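Local coordinates for DNA repair protein RAD14 (Saccharomyces cerevisiae, PDB 5A3D) that recognises damaged DNA in nucleotide excision repair and is required for the incision step, this chain being its zinc-containing DNA-binding domain, at residues 39-44 with 76-81; 4-9 with 23-28; 47-52 with 98-103. All blocks are in the same frame, centred on the assembly; numbering follows the deposited sequence.

Contact 1. Residues 39-44 with 76-81; sequences LLTKTE and ARMQLF. With nucleotides of chain D.
With CG anti to the backbone N (chi1 -164°) and the rest of its chain extended, K42 runs alongside Q79, which points the same way, and its CD methylene lies 3.3 Å from OE1 of Q79. The same lysine passes the F81 ring, its CA and CB near CE1, while L40 O lies at that ring's edge, in its plane. At the far end K42 NZ donates to OP2 of DA4 of chain D at 2.7 Å, and N57 gives the ammonium a second partner. Strands 39-41 and 78-81 pair antiparallel here. L40 and F81 exchange both backbone bonds, L40 N to F81 O at 2.7 Å and F81 N to L40 O at 2.8 Å; T41 and L80 make the non-hydrogen-bonded pair, with T41 CG2 3.9 Å from L80 CD2. T41 and E44 then form a capping box, in which E44 N donates to T41 OG1 and T41 N to the anti lone pair of E44 OE1. The phosphate of DG3 of chain D settles at this junction: Q79 N reaches OP1 in an almost straight bond (2.8 Å, 174°), and T43 gives OP2 both its N and its OG1. Were K42 shortened to alanine, OP2 of DA4 of chain D would probably lose its ammonium partner and Q79 OE1 the methylenes beside it. The arrangement is a strand-to-helix junction receiving a DNA phosphate at the helix N-terminus, within the XPA-family DNA-binding domain.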
loop_
_atom_site.group_PDB
_atom_site.type_symbol
_atom_site.label_atom_id
_atom_site.label_comp_id
_atom_site.label_asym_id
_atom_site.label_seq_id
_atom_site.Cartn_x
_atom_site.Cartn_y
_atom_site.Cartn_z
ATOM N N LEU B 39 -12.761 -21.255 -10.734
ATOM C CA LEU B 39 -11.865 -20.543 -9.803
ATOM C C LEU B 39 -11.009 -19.599 -10.641
ATOM O O LEU B 39 -10.624 -19.908 -11.777
ATOM C CB LEU B 39 -11.071 -21.476 -8.990
ATOM C CG LEU B 39 -11.805 -22.516 -8.143
ATOM C CD1 LEU B 39 -10.797 -23.340 -7.341
ATOM C CD2 LEU B 39 -12.850 -21.854 -7.221
ATOM N N LEU B 40 -10.870 -18.379 -10.121
ATOM C CA LEU B 40 -10.232 -17.282 -10.833
ATOM C C LEU B 40 -9.068 -16.851 -9.973
ATOM O O LEU B 40 -9.171 -16.717 -8.746
ATOM C CB LEU B 40 -11.184 -16.104 -10.916
ATOM C CG LEU B 40 -12.507 -16.332 -11.658
ATOM C CD1 LEU B 40 -13.313 -15.042 -11.621
ATOM C CD2 LEU B 40 -12.141 -16.711 -13.046
ATOM N N THR B 41 -7.957 -16.590 -10.604
ATOM C CA THR B 41 -6.853 -16.017 -9.862
ATOM C C THR B 41 -7.165 -14.599 -9.464
ATOM O O THR B 41 -8.029 -13.905 -9.990
ATOM C CB THR B 41 -5.560 -16.057 -10.688
ATOM O OG1 THR B 41 -5.718 -15.126 -11.758
ATOM C CG2 THR B 41 -5.255 -17.420 -11.215
ATOM N N LYS B 42 -6.352 -14.109 -8.545
ATOM C CA LYS B 42 -6.370 -12.752 -8.169
ATOM C C LYS B 42 -6.180 -11.799 -9.383
ATOM O O LYS B 42 -6.978 -10.909 -9.567
ATOM C CB LYS B 42 -5.403 -12.488 -7.057
ATOM C CG LYS B 42 -5.732 -11.116 -6.387
ATOM C CD LYS B 42 -4.733 -10.808 -5.393
ATOM C CE LYS B 42 -5.229 -9.725 -4.499
ATOM N NZ LYS B 42 -4.145 -9.462 -3.598
ATOM N N THR B 43 -5.262 -12.108 -10.286
ATOM C CA THR B 43 -5.025 -11.288 -11.444
ATOM C C THR B 43 -6.261 -11.294 -12.372
ATOM O O THR B 43 -6.601 -10.224 -12.880
ATOM C CB THR B 43 -3.757 -11.783 -12.159
ATOM O OG1 THR B 43 -2.690 -11.599 -11.195
ATOM C CG2 THR B 43 -3.422 -10.947 -13.452
ATOM N N GLU B 44 -6.881 -12.457 -12.524
ATOM C CA GLU B 44 -8.100 -12.618 -13.366
ATOM C C GLU B 44 -9.238 -11.806 -12.776
ATOM O O GLU B 44 -9.990 -11.234 -13.575
ATOM C CB GLU B 44 -8.579 -14.084 -13.515
ATOM C CG GLU B 44 -7.653 -14.909 -14.359
ATOM C CD GLU B 44 -8.084 -16.409 -14.472
ATOM O OE1 GLU B 44 -8.069 -17.111 -13.497
ATOM O OE2 GLU B 44 -8.427 -16.847 -15.570
ATOM N N ALA B 76 5.014 -14.778 -4.309
ATOM C CA ALA B 76 3.753 -14.612 -3.575
ATOM C C ALA B 76 2.693 -15.714 -3.933
ATOM O O ALA B 76 2.502 -16.013 -5.082
ATOM C CB ALA B 76 3.186 -13.274 -3.881
ATOM N N ARG B 77 2.073 -16.315 -2.933
ATOM C CA ARG B 77 1.099 -17.364 -3.145
ATOM C C ARG B 77 -0.027 -16.939 -4.068
ATOM O O ARG B 77 -0.545 -15.839 -4.042
ATOM C CB ARG B 77 0.430 -17.833 -1.855
ATOM C CG ARG B 77 1.377 -18.504 -0.821
ATOM C CD ARG B 77 0.683 -18.946 0.502
ATOM N NE ARG B 77 0.224 -17.807 1.311
ATOM C CZ ARG B 77 0.944 -17.117 2.147
ATOM N NH1 ARG B 77 2.228 -17.385 2.444
ATOM N NH2 ARG B 77 0.363 -16.090 2.732
ATOM N N MET B 78 -0.416 -17.915 -4.855
ATOM C CA MET B 78 -1.556 -17.747 -5.740
ATOM C C MET B 78 -2.815 -17.693 -4.933
ATOM O O MET B 78 -2.979 -18.442 -3.959
ATOM C CB MET B 78 -1.572 -18.915 -6.730
ATOM C CG MET B 78 -2.730 -18.823 -7.725
ATOM S SD MET B 78 -2.564 -19.958 -9.149
ATOM C CE MET B 78 -2.460 -21.574 -8.360
ATOM N N GLN B 79 -3.764 -16.869 -5.366
ATOM C CA GLN B 79 -5.080 -16.717 -4.687
ATOM C C GLN B 79 -6.237 -16.982 -5.677
ATOM O O GLN B 79 -6.257 -16.392 -6.722
ATOM C CB GLN B 79 -5.214 -15.341 -4.055
ATOM C CG GLN B 79 -4.128 -15.119 -2.942
ATOM C CD GLN B 79 -4.145 -13.719 -2.368
ATOM O OE1 GLN B 79 -4.889 -12.859 -2.810
ATOM N NE2 GLN B 79 -3.353 -13.504 -1.311
ATOM N N LEU B 80 -7.116 -17.907 -5.329
ATOM C CA LEU B 80 -8.183 -18.399 -6.193
ATOM C C LEU B 80 -9.523 -18.010 -5.520
ATOM O O LEU B 80 -9.779 -18.293 -4.348
ATOM C CB LEU B 80 -8.097 -19.863 -6.474
ATOM C CG LEU B 80 -6.760 -20.348 -7.139
ATOM C CD1 LEU B 80 -6.736 -21.846 -7.211
ATOM C CD2 LEU B 80 -6.711 -19.735 -8.500
ATOM N N PHE B 81 -10.339 -17.423 -6.316
ATOM C CA PHE B 81 -11.678 -16.863 -5.913
ATOM C C PHE B 81 -12.755 -17.601 -6.766
ATOM O O PHE B 81 -12.459 -17.956 -7.920
ATOM C CB PHE B 81 -11.754 -15.383 -6.162
ATOM C CG PHE B 81 -10.775 -14.606 -5.374
ATOM C CD1 PHE B 81 -9.467 -14.503 -5.824
ATOM C CD2 PHE B 81 -11.133 -13.983 -4.177
ATOM C CE1 PHE B 81 -8.546 -13.714 -5.130
ATOM C CE2 PHE B 81 -10.157 -13.244 -3.464
ATOM C CZ PHE B 81 -8.868 -13.118 -3.952
ATOM P P DG D 3 -2.470 -14.614 -8.693
ATOM O OP1 DG D 3 -3.333 -15.176 -7.608
ATOM O OP2 DG D 3 -3.049 -13.788 -9.732
ATOM O "O5'" DG D 3 -1.284 -13.797 -8.003
ATOM C "C5'" DG D 3 -0.479 -14.410 -6.999
ATOM C "C4'" DG D 3 0.290 -13.343 -6.247
ATOM O "O4'" DG D 3 1.367 -12.822 -7.065
ATOM C "C3'" DG D 3 -0.513 -12.130 -5.801
ATOM O "O3'" DG D 3 0.113 -11.929 -4.542
ATOM C "C2'" DG D 3 -0.239 -11.111 -6.901
ATOM C "C1'" DG D 3 1.186 -11.445 -7.329
ATOM N N9 DG D 3 1.553 -11.215 -8.726
ATOM C C8 DG D 3 0.814 -11.485 -9.851
ATOM N N7 DG D 3 1.458 -11.243 -10.958
ATOM C C5 DG D 3 2.684 -10.748 -10.538
ATOM C C6 DG D 3 3.799 -10.321 -11.283
ATOM O O6 DG D 3 3.920 -10.253 -12.506
ATOM N N1 DG D 3 4.831 -9.884 -10.457
ATOM C C2 DG D 3 4.809 -9.915 -9.085
ATOM N N2 DG D 3 5.923 -9.501 -8.461
ATOM N N3 DG D 3 3.793 -10.363 -8.378
ATOM C C4 DG D 3 2.773 -10.765 -9.163
ATOM O "O5'" DG D 1 0.474 -22.224 -15.999
ATOM C "C5'" DG D 1 -0.165 -22.098 -14.708
ATOM C "C4'" DG D 1 -1.474 -21.354 -14.859
ATOM O "O4'" DG D 1 -2.706 -22.119 -14.929
ATOM C "C3'" DG D 1 -1.755 -20.027 -14.151
ATOM O "O3'" DG D 1 -1.509 -18.898 -15.023
ATOM C "C2'" DG D 1 -3.211 -20.138 -13.711
ATOM C "C1'" DG D 1 -3.646 -21.575 -14.016
ATOM N N9 DG D 1 -3.683 -22.426 -12.831
ATOM C C8 DG D 1 -2.620 -22.964 -12.145
ATOM N N7 DG D 1 -2.983 -23.646 -11.092
ATOM C C5 DG D 1 -4.366 -23.518 -11.058
ATOM C C6 DG D 1 -5.319 -24.040 -10.142
ATOM O O6 DG D 1 -5.122 -24.732 -9.132
ATOM N N1 DG D 1 -6.619 -23.692 -10.501
ATOM C C2 DG D 1 -6.959 -22.926 -11.590
ATOM N N2 DG D 1 -8.270 -22.706 -11.771
ATOM N N3 DG D 1 -6.079 -22.408 -12.436
ATOM C C4 DG D 1 -4.813 -22.759 -12.122
ATOM P P DA D 4 -0.449 -10.814 -3.536
ATOM O OP1 DA D 4 -0.443 -11.377 -2.193
ATOM O OP2 DA D 4 -1.639 -10.249 -4.117
ATOM O "O5'" DA D 4 0.712 -9.729 -3.519
ATOM C "C5'" DA D 4 2.001 -10.200 -3.096
ATOM C "C4'" DA D 4 2.998 -9.073 -2.974
ATOM O "O4'" DA D 4 3.447 -8.693 -4.288
ATOM C "C3'" DA D 4 2.489 -7.793 -2.319
ATOM O "O3'" DA D 4 3.576 -7.254 -1.567
ATOM C "C2'" DA D 4 2.076 -6.947 -3.513
ATOM C "C1'" DA D 4 3.101 -7.339 -4.563
ATOM N N9 DA D 4 2.657 -7.308 -5.947
ATOM C C8 DA D 4 1.446 -7.726 -6.439
ATOM N N7 DA D 4 1.367 -7.696 -7.744
ATOM C C5 DA D 4 2.623 -7.266 -8.143
ATOM C C6 DA D 4 3.171 -7.012 -9.405
ATOM N N6 DA D 4 2.498 -7.185 -10.540
ATOM N N1 DA D 4 4.436 -6.539 -9.460
ATOM C C2 DA D 4 5.103 -6.353 -8.311
ATOM N N3 DA D 4 4.704 -6.582 -7.061
ATOM C C4 DA D 4 3.439 -7.049 -7.048
#

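Contact 2. Residues 4-9 with 23-28; sequences CIECHI and LQVCKQ. With ZN (zinc ion), chain F.
C4 and C26 are adjacent ligands of the zinc ion, their SG atoms 3.9 Å apart and both bonded to the metal, with C7 SG joining from the same segment as C4 and C29 supplying the fourth sulfur. C4 owes its place to a first torsion that sets SG anti to the backbone N (chi1 176°), bringing the sulfur to 2.4 Å from zinc and also within hydrogen-bonding distance of C26 N, which donates to C4 SG at 3.3 Å. E6 N is a second donor to that sulfur and C7 N a weak third, so backbone N-H groups from both segments gather on one ligand and would probably soften its negative charge. Beside the metal, I5 and V25 cross at about a right angle, CD1 of I5 touching CG2 of V25 at 3.6 Å. I5 also lies across Q24 at a similar angle, and its N donates to Q24 O at 2.9 Å, nearly in line with that carbonyl, at the centre of an inverse gamma turn. V25 also packs on Y37 of helix 34-37, whose hydroxyl is hydrogen-bonded to E6 OE2. Two CxxC pairs, C4 with C7 and C26 with C29, thus complete a four-cysteine zinc finger.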
loop_
_atom_site.group_PDB
_atom_site.type_symbol
_atom_site.label_atom_id
_atom_site.label_comp_id
_atom_site.label_asym_id
_atom_site.label_seq_id
_atom_site.Cartn_x
_atom_site.Cartn_y
_atom_site.Cartn_z
ATOM N N CYS B 4 -26.361 -32.231 -3.623
ATOM C CA CYS B 4 -25.876 -31.108 -4.458
ATOM C C CYS B 4 -26.972 -30.186 -4.969
ATOM O O CYS B 4 -27.995 -30.622 -5.495
ATOM C CB CYS B 4 -25.161 -31.720 -5.648
ATOM S SG CYS B 4 -24.599 -30.520 -6.860
ATOM N N ILE B 5 -26.767 -28.885 -4.802
ATOM C CA ILE B 5 -27.797 -27.902 -5.153
ATOM C C ILE B 5 -27.956 -27.733 -6.670
ATOM O O ILE B 5 -28.882 -27.126 -7.123
ATOM C CB ILE B 5 -27.511 -26.539 -4.460
ATOM C CG1 ILE B 5 -26.237 -25.921 -5.007
ATOM C CG2 ILE B 5 -27.400 -26.780 -2.973
ATOM C CD1 ILE B 5 -25.570 -24.820 -4.174
ATOM N N GLU B 6 -27.046 -28.271 -7.481
ATOM C CA GLU B 6 -27.250 -28.178 -8.914
ATOM C C GLU B 6 -28.000 -29.403 -9.422
ATOM O O GLU B 6 -29.104 -29.305 -10.048
ATOM C CB GLU B 6 -25.912 -28.007 -9.607
ATOM C CG GLU B 6 -25.357 -26.659 -9.259
ATOM C CD GLU B 6 -26.065 -25.513 -10.013
ATOM O OE1 GLU B 6 -26.952 -25.775 -10.886
ATOM O OE2 GLU B 6 -25.733 -24.376 -9.728
ATOM N N CYS B 7 -27.431 -30.574 -9.170
ATOM C CA CYS B 7 -27.989 -31.754 -9.772
ATOM C C CYS B 7 -29.093 -32.399 -8.924
ATOM O O CYS B 7 -29.943 -33.108 -9.447
ATOM C CB CYS B 7 -26.859 -32.760 -10.099
ATOM S SG CYS B 7 -25.962 -33.561 -8.764
ATOM N N HIS B 8 -29.020 -32.208 -7.608
ATOM C CA HIS B 8 -29.964 -32.824 -6.632
ATOM C C HIS B 8 -29.870 -34.337 -6.464
ATOM O O HIS B 8 -30.820 -34.970 -6.022
ATOM C CB HIS B 8 -31.388 -32.447 -7.008
ATOM C CG HIS B 8 -31.547 -30.985 -7.235
ATOM N ND1 HIS B 8 -31.386 -30.057 -6.223
ATOM C CD2 HIS B 8 -31.856 -30.279 -8.354
ATOM C CE1 HIS B 8 -31.581 -28.844 -6.711
ATOM N NE2 HIS B 8 -31.884 -28.951 -7.998
ATOM N N ILE B 9 -28.726 -34.862 -6.860
ATOM C CA ILE B 9 -28.443 -36.253 -6.980
ATOM C C ILE B 9 -27.250 -36.663 -6.163
ATOM O O ILE B 9 -27.382 -37.494 -5.292
ATOM C CB ILE B 9 -28.210 -36.612 -8.440
ATOM C CG1 ILE B 9 -29.517 -36.421 -9.182
ATOM C CG2 ILE B 9 -27.758 -38.098 -8.563
ATOM C CD1 ILE B 9 -29.318 -36.554 -10.673
ATOM N N LEU B 23 -20.010 -24.221 -0.513
ATOM C CA LEU B 23 -21.021 -24.471 -1.572
ATOM C C LEU B 23 -21.273 -25.952 -1.588
ATOM O O LEU B 23 -20.320 -26.734 -1.699
ATOM C CB LEU B 23 -20.486 -23.989 -2.907
ATOM C CG LEU B 23 -20.429 -22.465 -3.080
ATOM C CD1 LEU B 23 -19.689 -22.073 -4.367
ATOM C CD2 LEU B 23 -21.804 -21.899 -3.094
ATOM N N GLN B 24 -22.513 -26.330 -1.382
ATOM C CA GLN B 24 -22.930 -27.722 -1.521
ATOM C C GLN B 24 -23.114 -28.140 -2.998
ATOM O O GLN B 24 -24.277 -28.209 -3.487
ATOM C CB GLN B 24 -24.213 -27.958 -0.722
ATOM C CG GLN B 24 -23.973 -27.852 0.765
ATOM C CD GLN B 24 -24.440 -29.128 1.434
ATOM O OE1 GLN B 24 -25.648 -29.279 1.737
ATOM N NE2 GLN B 24 -23.491 -30.101 1.612
ATOM N N VAL B 25 -21.986 -28.272 -3.687
ATOM C CA VAL B 25 -21.927 -28.512 -5.157
ATOM C C VAL B 25 -20.932 -29.610 -5.437
ATOM O O VAL B 25 -19.862 -29.630 -4.839
ATOM C CB VAL B 25 -21.509 -27.232 -5.922
ATOM C CG1 VAL B 25 -21.472 -27.512 -7.418
ATOM C CG2 VAL B 25 -22.534 -26.171 -5.625
ATOM N N CYS B 26 -21.342 -30.605 -6.212
ATOM C CA CYS B 26 -20.470 -31.721 -6.547
ATOM C C CYS B 26 -19.452 -31.306 -7.614
ATOM O O CYS B 26 -19.639 -30.314 -8.356
ATOM C CB CYS B 26 -21.281 -32.971 -7.014
ATOM S SG CYS B 26 -22.030 -32.877 -8.584
ATOM N N LYS B 27 -18.434 -32.103 -7.776
ATOM C CA LYS B 27 -17.348 -31.766 -8.671
ATOM C C LYS B 27 -17.872 -31.750 -10.153
ATOM O O LYS B 27 -17.504 -30.912 -10.951
ATOM C CB LYS B 27 -16.166 -32.732 -8.494
ATOM C CG LYS B 27 -15.034 -32.293 -9.414
ATOM C CD LYS B 27 -13.583 -32.272 -8.939
ATOM C CE LYS B 27 -13.077 -33.284 -7.903
ATOM N NZ LYS B 27 -11.553 -33.270 -7.894
ATOM N N GLN B 28 -18.731 -32.692 -10.483
ATOM C CA GLN B 28 -19.215 -32.794 -11.853
ATOM C C GLN B 28 -19.984 -31.497 -12.255
ATOM O O GLN B 28 -19.774 -30.911 -13.319
ATOM C CB GLN B 28 -20.015 -34.057 -12.070
ATOM C CG GLN B 28 -20.737 -34.158 -13.475
ATOM C CD GLN B 28 -21.280 -35.536 -13.792
ATOM O OE1 GLN B 28 -21.269 -36.437 -12.994
ATOM N NE2 GLN B 28 -21.812 -35.684 -14.989
HETATM ZN ZN ZN F . -24.171 -32.006 -8.690
#

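Contact 3. Residues 47-52 with 98-103; sequences EDYFLT and EGLDEE
The rings of F50 and Y49 are met by the two methyl groups of a single residue, L100, each methyl approaching its ring obliquely. CD1 of L100 lies 3.5 Å from CD2 of F50, with F50 CE2 close by, and CD2 of L100 lies 3.8 Å from CD1 of Y49. The carboxylate plane of E103 is turned 73° from the F50 ring. This is apolar packing of a helix terminus against a second helix: helix 42-49 ends here, and F50, the first residue beyond it, has a positive phi of 56° and directs its CB toward the long helix 96-113. L100 can serve both rings because its CG stands anti to its backbone N (chi1 174°), which carries the forked end over to the helix terminus. Further residues close in on the two rings. W94 and W104 pack on F50, while Y49 lies against V86 and A90 of helix 83-94 and its hydroxyl is hydrogen-bonded to R83. The polar end of E103 has its own mate in R107, in a salt bridge one helical turn further along, which leaves the aliphatic part of the glutamate to the phenylalanine. The contact therefore joins the end of a helix whose first turn receives DNA to the C-terminal helix of the domain. It is the methylene of the glutamate, not its carboxylate, that touches the phenylalanine ring: E103 CG lies 3.9 Å from F50 CD2.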
loop_
_atom_site.group_PDB
_atom_site.type_symbol
_atom_site.label_atom_id
_atom_site.label_comp_id
_atom_site.label_asym_id
_atom_site.label_seq_id
_atom_site.Cartn_x
_atom_site.Cartn_y
_atom_site.Cartn_z
ATOM N N GLU B 47 -8.448 -8.165 -13.781
ATOM C CA GLU B 47 -8.606 -8.040 -15.240
ATOM C C GLU B 47 -10.046 -8.170 -15.718
ATOM O O GLU B 47 -10.462 -7.406 -16.564
ATOM C CB GLU B 47 -7.751 -9.101 -15.941
ATOM C CG GLU B 47 -6.267 -8.809 -16.002
ATOM C CD GLU B 47 -5.497 -9.997 -16.615
ATOM O OE1 GLU B 47 -6.149 -11.036 -16.829
ATOM O OE2 GLU B 47 -4.256 -9.928 -16.809
ATOM N N ASP B 48 -10.785 -9.141 -15.193
ATOM C CA ASP B 48 -12.129 -9.469 -15.653
ATOM C C ASP B 48 -13.232 -8.630 -15.003
ATOM O O ASP B 48 -14.228 -8.306 -15.651
ATOM C CB ASP B 48 -12.460 -10.939 -15.397
ATOM C CG ASP B 48 -11.600 -11.889 -16.213
ATOM O OD1 ASP B 48 -10.795 -11.400 -17.066
ATOM O OD2 ASP B 48 -11.706 -13.136 -15.915
ATOM N N TYR B 49 -13.072 -8.286 -13.735
ATOM C CA TYR B 49 -14.148 -7.654 -12.995
ATOM C C TYR B 49 -13.833 -6.259 -12.448
ATOM O O TYR B 49 -14.637 -5.672 -11.699
ATOM C CB TYR B 49 -14.610 -8.584 -11.861
ATOM C CG TYR B 49 -15.278 -9.827 -12.393
ATOM C CD1 TYR B 49 -16.565 -9.792 -12.893
ATOM C CD2 TYR B 49 -14.619 -11.035 -12.386
ATOM C CE1 TYR B 49 -17.179 -10.947 -13.364
ATOM C CE2 TYR B 49 -15.216 -12.181 -12.919
ATOM C CZ TYR B 49 -16.494 -12.148 -13.355
ATOM O OH TYR B 49 -17.134 -13.294 -13.861
ATOM N N PHE B 50 -12.633 -5.802 -12.750
ATOM C CA PHE B 50 -12.111 -4.525 -12.299
ATOM C C PHE B 50 -12.146 -4.376 -10.792
ATOM O O PHE B 50 -12.449 -3.307 -10.270
ATOM C CB PHE B 50 -12.811 -3.415 -13.053
ATOM C CG PHE B 50 -12.807 -3.631 -14.545
ATOM C CD1 PHE B 50 -11.625 -3.709 -15.255
ATOM C CD2 PHE B 50 -13.999 -3.784 -15.230
ATOM C CE1 PHE B 50 -11.616 -3.924 -16.621
ATOM C CE2 PHE B 50 -14.013 -4.000 -16.602
ATOM C CZ PHE B 50 -12.802 -4.100 -17.296
ATOM N N LEU B 51 -11.818 -5.455 -10.071
ATOM C CA LEU B 51 -11.829 -5.386 -8.600
ATOM C C LEU B 51 -10.463 -4.954 -8.199
ATOM O O LEU B 51 -9.504 -5.276 -8.888
ATOM C CB LEU B 51 -12.238 -6.737 -7.907
ATOM C CG LEU B 51 -13.646 -7.199 -8.368
ATOM C CD1 LEU B 51 -14.053 -8.435 -7.559
ATOM C CD2 LEU B 51 -14.744 -6.148 -8.323
ATOM N N THR B 52 -10.363 -4.270 -7.065
ATOM C CA THR B 52 -9.024 -3.780 -6.569
ATOM C C THR B 52 -8.384 -4.617 -5.537
ATOM O O THR B 52 -9.013 -5.498 -4.955
ATOM C CB THR B 52 -9.186 -2.403 -5.924
ATOM O OG1 THR B 52 -9.955 -2.549 -4.733
ATOM C CG2 THR B 52 -9.891 -1.518 -6.841
ATOM N N GLU B 98 -24.403 -5.092 -17.206
ATOM C CA GLU B 98 -24.452 -3.940 -18.086
ATOM C C GLU B 98 -23.362 -2.928 -17.715
ATOM O O GLU B 98 -22.469 -2.599 -18.501
ATOM C CB GLU B 98 -25.859 -3.300 -18.011
ATOM C CG GLU B 98 -26.996 -4.205 -18.492
ATOM C CD GLU B 98 -27.646 -5.177 -17.463
ATOM O OE1 GLU B 98 -27.241 -5.262 -16.259
ATOM O OE2 GLU B 98 -28.610 -5.886 -17.916
ATOM N N GLY B 99 -23.439 -2.441 -16.492
ATOM C CA GLY B 99 -22.458 -1.504 -15.980
ATOM C C GLY B 99 -21.023 -1.995 -16.112
ATOM O O GLY B 99 -20.115 -1.226 -16.470
ATOM N N LEU B 100 -20.807 -3.282 -15.881
ATOM C CA LEU B 100 -19.475 -3.813 -16.050
ATOM C C LEU B 100 -18.992 -3.712 -17.480
ATOM O O LEU B 100 -17.838 -3.341 -17.708
ATOM C CB LEU B 100 -19.421 -5.267 -15.570
ATOM C CG LEU B 100 -18.133 -6.066 -15.785
ATOM C CD1 LEU B 100 -17.090 -5.354 -14.954
ATOM C CD2 LEU B 100 -18.364 -7.542 -15.405
ATOM N N ASP B 101 -19.866 -4.083 -18.411
ATOM C CA ASP B 101 -19.678 -3.882 -19.834
ATOM C C ASP B 101 -19.318 -2.407 -20.157
ATOM O O ASP B 101 -18.333 -2.137 -20.882
ATOM C CB ASP B 101 -20.994 -4.272 -20.534
ATOM C CG ASP B 101 -20.861 -4.442 -22.035
ATOM O OD1 ASP B 101 -20.098 -5.365 -22.422
ATOM O OD2 ASP B 101 -21.587 -3.715 -22.819
ATOM N N GLU B 102 -20.111 -1.476 -19.601
ATOM C CA GLU B 102 -19.792 -0.034 -19.655
ATOM C C GLU B 102 -18.340 0.268 -19.244
ATOM O O GLU B 102 -17.611 1.001 -19.948
ATOM C CB GLU B 102 -20.757 0.784 -18.775
ATOM C CG GLU B 102 -21.822 1.599 -19.508
ATOM C CD GLU B 102 -22.675 2.447 -18.546
ATOM O OE1 GLU B 102 -22.502 2.264 -17.296
ATOM O OE2 GLU B 102 -23.533 3.273 -19.036
ATOM N N GLU B 103 -17.912 -0.314 -18.114
ATOM C CA GLU B 103 -16.598 0.018 -17.566
ATOM C C GLU B 103 -15.486 -0.563 -18.447
ATOM O O GLU B 103 -14.451 0.104 -18.693
ATOM C CB GLU B 103 -16.515 -0.426 -16.101
ATOM C CG GLU B 103 -15.208 -0.096 -15.365
ATOM C CD GLU B 103 -14.914 1.387 -15.128
ATOM O OE1 GLU B 103 -15.824 2.252 -15.147
ATOM O OE2 GLU B 103 -13.729 1.700 -14.899
#

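Contact 2 is complete before contact 1 begins along the chain, whereas contacts 1 and 3 interleave, so the segments of one alternate with those of the other. Contacts 1 and 3 have centres about 17 Å apart and share helix 42-49, contact 1 taking its start and contact 3 its end; they touch where L40 CD1 meets Y49 CE2 at 3.7 Å. The zinc site of contact 2 lies about 23 Å from contact 1 and about 29 Å from contact 3, centre to centre, on the other side of the chain's centre from the latter. The three contacts thus form an open triangle, and at the contact 1 corner strand 78-82 and the first turn of helix 42-49 hold DNA.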